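Side-chain contacts in type III effector XopAI (Xanthomonas citri, PDB 6K93), which probably binds arginine-containing peptides through a domain of mono-ADP-ribosyltransferase fold, acting as a secreted bacterial effector in plant cell invasion: residues K100-R105 with D184-E189; A126-T129 with Y135-E138; P158-M163 with E212-Q217. All blocks are in the same frame, centred on the assembly; numbering follows the deposited sequence.

Overall arrangement
Three separate contacts illustrate how helices and loops are joined in a protein of mono-ADP-ribosyltransferase fold. Interaction 1 sets helix 95-109 against the loop that precedes helix 194-209; interaction 2 closes the short connection between helices 117-128 and 136-156; interaction 3 joins the loops that follow helices 136-156 and 194-209, the second leading into strand 218-224. Their centres lie 25 to 29 Å apart. Interactions 1 and 2 come closest, nearest atoms about 10 Å apart; interaction 3 lies about 14 and 15 Å from them by the same measure. Interaction 2 falls between the two segments of interaction 1 in sequence, whereas interactions 1 and 3 interleave. Helix 194-209 is a shared neighbour of the first two contacts.

Interaction 1 of 3, residues K100-R105 with D184-E189; sequences KQLWQR and DVLEKE
The carbonyl oxygen of L186 takes a hydrogen bond from NE of R244, while the side chain of the same residue reaches across to L102 and W103 on helix 95-109. R244 also makes a cation-pi contact with the W103 ring, so that one arginine touches both halves of the interface. Between the segments themselves the contact is wholly apolar. L186 enters beside two residues consecutive along the helix. Its CD2 makes the closest approach to L102, 3.9 Å from CD2 of that residue, and the L102 branch point CG is hardly farther off; the leucines cross at about a right angle. CD1 of L186 stays near L102 too but also reaches the tryptophan, 4.3 Å from CE3 of W103, close to the plane of the indole and at its edge. With a first torsion of -66°, CG of L186 lies beside the backbone N, and the extended chi2 (177°) carries the branches to the helix. The backbone behind it is a type I beta turn from D184 to E187, closed by the 2.9 Å bond from E187 N to D184 O. Further out, L102 and V185 both touch L197 of helix 194-209, giving the leucine contact a helical floor, and K99 NZ bonds to the carbonyl oxygen of K188. A loop with no helix or strand, shaped by a beta turn, is thus fitted to the N-terminal helical part of the fold. The apolar contact probably owes its stability to burial of the leucine branches, while the arginine that grips the L186 carbonyl may add direction and some electrostatic attraction toward the indole.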
loop_
_atom_site.group_PDB
_atom_site.type_symbol
_atom_site.label_atom_id
_atom_site.label_comp_id
_atom_site.label_asym_id
_atom_site.label_seq_id
_atom_site.Cartn_x
_atom_site.Cartn_y
_atom_site.Cartn_z
ATOM N N LYS A 100 -6.670 -11.215 -10.686
ATOM C CA LYS A 100 -5.903 -12.454 -10.750
ATOM C C LYS A 100 -4.570 -12.231 -11.451
ATOM O O LYS A 100 -3.522 -12.670 -10.956
ATOM C CB LYS A 100 -6.728 -13.535 -11.460
ATOM C CG LYS A 100 -5.969 -14.818 -11.720
ATOM C CD LYS A 100 -6.889 -15.852 -12.318
ATOM C CE LYS A 100 -6.198 -17.181 -12.498
ATOM N NZ LYS A 100 -7.130 -18.194 -13.073
ATOM N N GLN A 101 -4.584 -11.527 -12.596
ATOM C CA GLN A 101 -3.340 -11.273 -13.314
ATOM C C GLN A 101 -2.379 -10.418 -12.483
ATOM O O GLN A 101 -1.158 -10.649 -12.484
ATOM C CB GLN A 101 -3.646 -10.604 -14.649
ATOM C CG GLN A 101 -4.277 -11.584 -15.653
ATOM C CD GLN A 101 -4.775 -10.912 -16.917
ATOM O OE1 GLN A 101 -4.978 -9.697 -16.953
ATOM N NE2 GLN A 101 -4.987 -11.705 -17.963
ATOM N N LEU A 102 -2.902 -9.413 -11.764
ATOM C CA LEU A 102 -2.018 -8.603 -10.932
ATOM C C LEU A 102 -1.385 -9.438 -9.821
ATOM O O LEU A 102 -0.175 -9.344 -9.571
ATOM C CB LEU A 102 -2.776 -7.413 -10.355
ATOM C CG LEU A 102 -1.919 -6.490 -9.491
ATOM C CD1 LEU A 102 -0.649 -6.032 -10.192
ATOM C CD2 LEU A 102 -2.747 -5.276 -9.092
ATOM N N TRP A 103 -2.178 -10.264 -9.143
ATOM C CA TRP A 103 -1.620 -11.080 -8.067
ATOM C C TRP A 103 -0.555 -12.037 -8.599
ATOM O O TRP A 103 0.484 -12.228 -7.963
ATOM C CB TRP A 103 -2.738 -11.842 -7.348
ATOM C CG TRP A 103 -2.243 -12.764 -6.277
ATOM C CD1 TRP A 103 -2.429 -14.111 -6.217
ATOM C CD2 TRP A 103 -1.468 -12.405 -5.130
ATOM N NE1 TRP A 103 -1.832 -14.618 -5.094
ATOM C CE2 TRP A 103 -1.224 -13.595 -4.410
ATOM C CE3 TRP A 103 -0.956 -11.199 -4.650
ATOM C CZ2 TRP A 103 -0.494 -13.614 -3.232
ATOM C CZ3 TRP A 103 -0.226 -11.224 -3.471
ATOM C CH2 TRP A 103 -0.006 -12.416 -2.785
ATOM N N GLN A 104 -0.776 -12.631 -9.775
ATOM C CA GLN A 104 0.246 -13.483 -10.389
ATOM C C GLN A 104 1.524 -12.688 -10.654
ATOM O O GLN A 104 2.637 -13.178 -10.419
ATOM C CB GLN A 104 -0.295 -14.100 -11.687
ATOM C CG GLN A 104 0.566 -15.183 -12.349
ATOM C CD GLN A 104 -0.096 -15.745 -13.616
ATOM O OE1 GLN A 104 -1.309 -15.615 -13.804
ATOM N NE2 GLN A 104 0.698 -16.358 -14.482
ATOM N N ARG A 105 1.378 -11.456 -11.135
ATOM C CA ARG A 105 2.533 -10.617 -11.434
ATOM C C ARG A 105 3.285 -10.231 -10.166
ATOM O O ARG A 105 4.524 -10.233 -10.132
ATOM C CB ARG A 105 2.046 -9.373 -12.179
ATOM C CG ARG A 105 3.048 -8.281 -12.385
ATOM C CD ARG A 105 2.348 -7.132 -13.088
ATOM N NE ARG A 105 3.192 -5.949 -13.248
ATOM C CZ ARG A 105 2.718 -4.755 -13.591
ATOM N NH1 ARG A 105 1.417 -4.602 -13.826
ATOM N NH2 ARG A 105 3.532 -3.718 -13.704
ATOM N N ASP A 184 -6.975 -3.611 0.640
ATOM C CA ASP A 184 -7.418 -5.000 0.555
ATOM C C ASP A 184 -7.716 -5.456 -0.871
ATOM O O ASP A 184 -8.281 -6.546 -1.042
ATOM C CB ASP A 184 -8.692 -5.229 1.378
ATOM C CG ASP A 184 -8.459 -5.279 2.888
ATOM O OD1 ASP A 184 -7.324 -5.169 3.311
ATOM O OD2 ASP A 184 -9.442 -5.441 3.634
ATOM N N VAL A 185 -7.330 -4.678 -1.887
ATOM C CA VAL A 185 -7.832 -4.947 -3.234
ATOM C C VAL A 185 -7.321 -6.268 -3.797
ATOM O O VAL A 185 -7.977 -6.838 -4.681
ATOM C CB VAL A 185 -7.491 -3.773 -4.173
ATOM C CG1 VAL A 185 -6.000 -3.723 -4.512
ATOM C CG2 VAL A 185 -8.366 -3.832 -5.467
ATOM N N LEU A 186 -6.193 -6.802 -3.310
ATOM C CA LEU A 186 -5.709 -8.100 -3.768
ATOM C C LEU A 186 -6.082 -9.247 -2.832
ATOM O O LEU A 186 -5.675 -10.384 -3.082
ATOM C CB LEU A 186 -4.184 -8.062 -3.968
ATOM C CG LEU A 186 -3.719 -7.157 -5.088
ATOM C CD1 LEU A 186 -2.201 -7.102 -5.200
ATOM C CD2 LEU A 186 -4.323 -7.588 -6.433
ATOM N N GLU A 187 -6.846 -8.987 -1.771
ATOM C CA GLU A 187 -7.349 -10.070 -0.939
ATOM C C GLU A 187 -8.230 -10.984 -1.773
ATOM O O GLU A 187 -8.960 -10.536 -2.652
ATOM C CB GLU A 187 -8.151 -9.515 0.230
ATOM C CG GLU A 187 -7.312 -8.850 1.316
ATOM C CD GLU A 187 -6.827 -9.847 2.323
ATOM O OE1 GLU A 187 -5.942 -10.644 1.967
ATOM O OE2 GLU A 187 -7.333 -9.881 3.465
ATOM N N LYS A 188 -8.187 -12.277 -1.462
ATOM C CA LYS A 188 -8.902 -13.250 -2.287
ATOM C C LYS A 188 -10.390 -12.925 -2.382
ATOM O O LYS A 188 -10.989 -13.030 -3.465
ATOM C CB LYS A 188 -8.698 -14.661 -1.727
ATOM C CG LYS A 188 -9.256 -15.776 -2.604
ATOM C CD LYS A 188 -8.178 -16.327 -3.539
ATOM C CE LYS A 188 -8.775 -16.751 -4.876
ATOM N NZ LYS A 188 -7.769 -17.315 -5.820
ATOM N N GLU A 189 -11.012 -12.560 -1.262
ATOM C CA GLU A 189 -12.455 -12.362 -1.205
ATOM C C GLU A 189 -12.888 -10.921 -1.439
ATOM O O GLU A 189 -14.094 -10.641 -1.409
ATOM C CB GLU A 189 -12.995 -12.820 0.155
ATOM C CG GLU A 189 -13.423 -14.274 0.197
ATOM C CD GLU A 189 -13.465 -14.833 1.613
ATOM O OE1 GLU A 189 -14.068 -14.186 2.501
ATOM O OE2 GLU A 189 -12.898 -15.922 1.835
#

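Interaction 2 of 3, residues A126-T129 with Y135-E138; sequences ALIT and YRPE
Between I128-T129 and R136 the chain makes a helix-loop-helix connection, in which the end of helix 117-128 meets the start of helix 136-156. The close part is built from the aliphatic stem of R136. Its CD lies 3.6 Å from CG2 of T129, and its CG passes the carbonyl oxygen of I128 at 3.7 Å. Nearer the backbone, CG2 of I128 meets CB of R136 at 4.0 Å, the two side chains crossing at about a right angle. I128 is buried, and beyond R136 it also touches Q140 and W143 of the second helix and L87 of an earlier loop. T129 faces two environments. With chi1 at 67°, its OG1 sits between the backbone N and the carbonyl carbon and hydrogen-bonds to T125 O and H195 NE2, which leaves CG2 for the arginine stem. The polar side is thus tied to the first helix and to helix 194-209, and the methyl to the second helix.

The outer side is looser. Past CD the R136 chain bends at chi3 (-42°), and its guanidinium group continues away from T129; R136 is only partly exposed and also touches a neighbouring molecule of the crystal. P137 and E138, the next residues of the helix, are exposed. The Y135 ring likewise leads away from the first helix and packs edge-to-face with W131 in the connecting loop. At the edge of that tyrosine ring, and in its plane, OE2 of E138 lies 3.6 Å from CD1 of Y135.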
loop_
_atom_site.group_PDB
_atom_site.type_symbol
_atom_site.label_atom_id
_atom_site.label_comp_id
_atom_site.label_asym_id
_atom_site.label_seq_id
_atom_site.Cartn_x
_atom_site.Cartn_y
_atom_site.Cartn_z
ATOM N N ALA A 126 -7.151 7.337 -11.562
ATOM C CA ALA A 126 -7.798 6.767 -10.387
ATOM C C ALA A 126 -7.830 7.757 -9.240
ATOM O O ALA A 126 -8.852 7.896 -8.560
ATOM C CB ALA A 126 -7.089 5.481 -9.961
ATOM N N LEU A 127 -6.710 8.425 -8.982
ATOM C CA LEU A 127 -6.672 9.356 -7.867
ATOM C C LEU A 127 -7.579 10.553 -8.122
ATOM O O LEU A 127 -8.369 10.934 -7.254
ATOM C CB LEU A 127 -5.240 9.805 -7.596
ATOM C CG LEU A 127 -5.075 10.560 -6.270
ATOM C CD1 LEU A 127 -3.718 10.279 -5.634
ATOM C CD2 LEU A 127 -5.254 12.069 -6.494
ATOM N N ILE A 128 -7.499 11.145 -9.316
ATOM C CA ILE A 128 -8.256 12.362 -9.569
ATOM C C ILE A 128 -9.759 12.090 -9.588
ATOM O O ILE A 128 -10.548 12.949 -9.163
ATOM C CB ILE A 128 -7.738 13.023 -10.861
ATOM C CG1 ILE A 128 -6.332 13.555 -10.605
ATOM C CG2 ILE A 128 -8.696 14.124 -11.323
ATOM C CD1 ILE A 128 -5.604 14.051 -11.816
ATOM N N THR A 129 -10.179 10.903 -10.031
ATOM C CA THR A 129 -11.602 10.581 -10.146
ATOM C C THR A 129 -12.159 9.843 -8.928
ATOM O O THR A 129 -13.325 9.429 -8.951
ATOM C CB THR A 129 -11.856 9.720 -11.395
ATOM O OG1 THR A 129 -11.247 8.436 -11.239
ATOM C CG2 THR A 129 -11.357 10.394 -12.646
ATOM N N TYR A 135 -15.499 16.408 -7.944
ATOM C CA TYR A 135 -14.268 16.722 -7.240
ATOM C C TYR A 135 -13.033 16.668 -8.124
ATOM O O TYR A 135 -11.928 16.905 -7.623
ATOM C CB TYR A 135 -14.078 15.765 -6.065
ATOM C CG TYR A 135 -15.080 16.011 -4.951
ATOM C CD1 TYR A 135 -14.907 17.071 -4.082
ATOM C CD2 TYR A 135 -16.168 15.198 -4.791
ATOM C CE1 TYR A 135 -15.804 17.304 -3.056
ATOM C CE2 TYR A 135 -17.079 15.412 -3.781
ATOM C CZ TYR A 135 -16.890 16.460 -2.921
ATOM O OH TYR A 135 -17.805 16.676 -1.905
ATOM N N ARG A 136 -13.180 16.414 -9.433
ATOM C CA ARG A 136 -11.986 16.295 -10.254
ATOM C C ARG A 136 -11.169 17.588 -10.294
ATOM O O ARG A 136 -9.946 17.501 -10.219
ATOM C CB ARG A 136 -12.344 15.811 -11.663
ATOM C CG ARG A 136 -12.811 14.345 -11.677
ATOM C CD ARG A 136 -12.746 13.675 -13.075
ATOM N NE ARG A 136 -13.226 14.582 -14.061
ATOM C CZ ARG A 136 -14.425 14.488 -14.645
ATOM N NH1 ARG A 136 -15.240 13.468 -14.359
ATOM N NH2 ARG A 136 -14.817 15.406 -15.522
ATOM N N PRO A 137 -11.754 18.778 -10.433
ATOM C CA PRO A 137 -10.907 19.989 -10.424
ATOM C C PRO A 137 -10.073 20.125 -9.156
ATOM O O PRO A 137 -8.882 20.410 -9.238
ATOM C CB PRO A 137 -11.940 21.122 -10.597
ATOM C CG PRO A 137 -13.089 20.467 -11.360
ATOM C CD PRO A 137 -13.150 19.059 -10.809
ATOM N N GLU A 138 -10.670 19.912 -7.983
ATOM C CA GLU A 138 -9.936 20.007 -6.719
ATOM C C GLU A 138 -8.851 18.947 -6.646
ATOM O O GLU A 138 -7.716 19.239 -6.242
ATOM C CB GLU A 138 -10.928 19.872 -5.544
ATOM C CG GLU A 138 -10.342 19.541 -4.188
ATOM C CD GLU A 138 -11.423 19.152 -3.173
ATOM O OE1 GLU A 138 -11.125 18.366 -2.254
ATOM O OE2 GLU A 138 -12.566 19.641 -3.294
#

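Interaction 3 of 3, residues P158-M163 with E212-Q217; sequences PELKYM and EEYSYQ
Y214 OH donates a 2.7 Å hydrogen bond to OE2 of E159, the one hydrogen bond that links the two segments. The oxygen is met on its anti side, only 16° out of the carboxylate plane, and the carboxylate is nearly coplanar with the phenol ring. The same glutamate also brings its CG to the ring edge, in plane, 3.9 Å from CE1 of Y214. L160 comes to the phenol from another direction, crossing it at about a right angle: its CD2 lies 3.6 Å from OH and 3.8 Å from CZ of Y214. The hydroxyl of the buried tyrosine thus has a carboxylate for its proton and the branched end of L160 beside its oxygen. A second carboxylate stands near the first, for OE2 of E213 rests 3.4 Å from CB of E159. OE2 of E159 and OE2 of E213 remain 5.2 Å apart; the nearby like charge would probably raise the proton affinity of the E159 carboxylate, an effect the phenol's bond would offset in part.

The E159 carboxylate is brought to the phenol by a folded chain, with CG between the backbone N and the carbonyl carbon (chi1 77°) and a bend at chi2 (-82°). In this mono-ADP-ribosyltransferase fold both touching glutamates, as well as Y214, sit on short 3-10 turns in loops, and the second loop leads into strand 218-224 at the border of the five-stranded mixed sheet. S215 braces that turn: its N bonds to E212 O, and its OG donates to OE1 of E212 at 2.7 Å from above the carboxylate plane and also pairs with NZ of K272. Farther out, L160 rests on L210 and F277, Y214 touches K272 and M276, and the backbone of Y214 hydrogen-bonds with that of R273.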
loop_
_atom_site.group_PDB
_atom_site.type_symbol
_atom_site.label_atom_id
_atom_site.label_comp_id
_atom_site.label_asym_id
_atom_site.label_seq_id
_atom_site.Cartn_x
_atom_site.Cartn_y
_atom_site.Cartn_z
ATOM N N PRO A 158 18.900 12.779 -3.646
ATOM C CA PRO A 158 19.301 12.160 -4.917
ATOM C C PRO A 158 19.263 10.655 -4.929
ATOM O O PRO A 158 19.225 10.086 -6.026
ATOM C CB PRO A 158 20.740 12.668 -5.129
ATOM C CG PRO A 158 20.862 13.878 -4.252
ATOM C CD PRO A 158 19.917 13.702 -3.108
ATOM N N GLU A 159 19.273 9.984 -3.778
ATOM C CA GLU A 159 19.121 8.534 -3.770
ATOM C C GLU A 159 17.774 8.116 -4.352
ATOM O O GLU A 159 17.593 6.944 -4.694
ATOM C CB GLU A 159 19.305 7.982 -2.356
ATOM C CG GLU A 159 18.152 8.148 -1.404
ATOM C CD GLU A 159 18.055 9.495 -0.742
ATOM O OE1 GLU A 159 18.863 10.402 -1.054
ATOM O OE2 GLU A 159 17.173 9.657 0.134
ATOM N N LEU A 160 16.838 9.048 -4.467
ATOM C CA LEU A 160 15.522 8.779 -5.028
ATOM C C LEU A 160 15.420 9.118 -6.506
ATOM O O LEU A 160 14.337 9.043 -7.065
ATOM C CB LEU A 160 14.463 9.583 -4.266
ATOM C CG LEU A 160 14.272 9.280 -2.772
ATOM C CD1 LEU A 160 13.274 10.251 -2.185
ATOM C CD2 LEU A 160 13.792 7.868 -2.589
ATOM N N LYS A 161 16.516 9.473 -7.168
ATOM C CA LYS A 161 16.400 10.027 -8.513
ATOM C C LYS A 161 15.918 9.020 -9.552
ATOM O O LYS A 161 15.465 9.435 -10.626
ATOM C CB LYS A 161 17.741 10.640 -8.945
ATOM C CG LYS A 161 18.831 9.633 -9.288
ATOM C CD LYS A 161 20.124 10.410 -9.655
ATOM C CE LYS A 161 21.161 9.528 -10.301
ATOM N NZ LYS A 161 22.504 10.162 -10.296
ATOM N N TYR A 162 15.989 7.727 -9.268
ATOM C CA TYR A 162 15.488 6.725 -10.194
ATOM C C TYR A 162 14.025 6.395 -9.964
ATOM O O TYR A 162 13.435 5.684 -10.789
ATOM C CB TYR A 162 16.331 5.451 -10.099
ATOM C CG TYR A 162 17.793 5.729 -10.309
ATOM C CD1 TYR A 162 18.259 6.136 -11.540
ATOM C CD2 TYR A 162 18.680 5.619 -9.265
ATOM C CE1 TYR A 162 19.595 6.409 -11.729
ATOM C CE2 TYR A 162 20.011 5.897 -9.439
ATOM C CZ TYR A 162 20.455 6.296 -10.681
ATOM O OH TYR A 162 21.794 6.572 -10.854
ATOM N N MET A 163 13.440 6.886 -8.872
ATOM C CA MET A 163 12.034 6.642 -8.602
ATOM C C MET A 163 11.167 7.343 -9.627
ATOM O O MET A 163 11.457 8.473 -10.029
ATOM C CB MET A 163 11.653 7.154 -7.219
ATOM C CG MET A 163 12.419 6.542 -6.082
ATOM S SD MET A 163 12.077 4.803 -5.867
ATOM C CE MET A 163 10.341 4.791 -5.318
ATOM N N GLU A 212 17.644 0.461 -0.686
ATOM C CA GLU A 212 17.682 -0.389 0.497
ATOM C C GLU A 212 17.856 0.405 1.786
ATOM O O GLU A 212 17.461 -0.072 2.860
ATOM C CB GLU A 212 18.794 -1.432 0.345
ATOM C CG GLU A 212 19.064 -2.307 1.564
ATOM C CD GLU A 212 17.885 -3.153 2.022
ATOM O OE1 GLU A 212 16.829 -3.207 1.354
ATOM O OE2 GLU A 212 18.030 -3.792 3.081
ATOM N N GLU A 213 18.379 1.624 1.726
ATOM C CA GLU A 213 18.473 2.406 2.954
ATOM C C GLU A 213 17.107 2.779 3.523
ATOM O O GLU A 213 17.036 3.191 4.683
ATOM C CB GLU A 213 19.327 3.656 2.718
ATOM C CG GLU A 213 18.876 4.510 1.550
ATOM C CD GLU A 213 19.698 4.286 0.289
ATOM O OE1 GLU A 213 19.987 3.117 -0.063
ATOM O OE2 GLU A 213 20.047 5.292 -0.362
ATOM N N TYR A 214 16.026 2.640 2.743
ATOM C CA TYR A 214 14.682 2.858 3.244
ATOM C C TYR A 214 14.099 1.633 3.935
ATOM O O TYR A 214 13.042 1.747 4.558
ATOM C CB TYR A 214 13.744 3.305 2.098
ATOM C CG TYR A 214 13.993 4.746 1.733
ATOM C CD1 TYR A 214 15.070 5.097 0.923
ATOM C CD2 TYR A 214 13.188 5.765 2.229
ATOM C CE1 TYR A 214 15.326 6.424 0.606
ATOM C CE2 TYR A 214 13.446 7.085 1.922
ATOM C CZ TYR A 214 14.505 7.408 1.114
ATOM O OH TYR A 214 14.749 8.735 0.821
ATOM N N SER A 215 14.771 0.486 3.886
ATOM C CA SER A 215 14.302 -0.684 4.622
ATOM C C SER A 215 14.509 -0.484 6.111
ATOM O O SER A 215 15.536 0.049 6.544
ATOM C CB SER A 215 15.055 -1.939 4.179
ATOM O OG SER A 215 14.726 -2.298 2.863
ATOM N N TYR A 216 13.553 -0.960 6.891
ATOM C CA TYR A 216 13.633 -0.933 8.343
ATOM C C TYR A 216 13.927 -2.331 8.859
ATOM O O TYR A 216 13.210 -3.283 8.524
ATOM C CB TYR A 216 12.330 -0.434 8.961
ATOM C CG TYR A 216 12.474 -0.274 10.453
ATOM C CD1 TYR A 216 13.326 0.677 10.984
ATOM C CD2 TYR A 216 11.784 -1.098 11.323
ATOM C CE1 TYR A 216 13.462 0.814 12.335
ATOM C CE2 TYR A 216 11.918 -0.969 12.690
ATOM C CZ TYR A 216 12.763 -0.006 13.182
ATOM O OH TYR A 216 12.929 0.116 14.541
ATOM N N GLN A 217 14.978 -2.456 9.673
ATOM C CA GLN A 217 15.306 -3.697 10.348
ATOM C C GLN A 217 14.970 -3.513 11.820
ATOM O O GLN A 217 15.658 -2.784 12.540
ATOM C CB GLN A 217 16.768 -4.070 10.169
ATOM C CG GLN A 217 17.086 -4.461 8.757
ATOM C CD GLN A 217 17.524 -3.273 7.956
ATOM O OE1 GLN A 217 18.267 -2.422 8.442
ATOM N NE2 GLN A 217 17.053 -3.190 6.721
#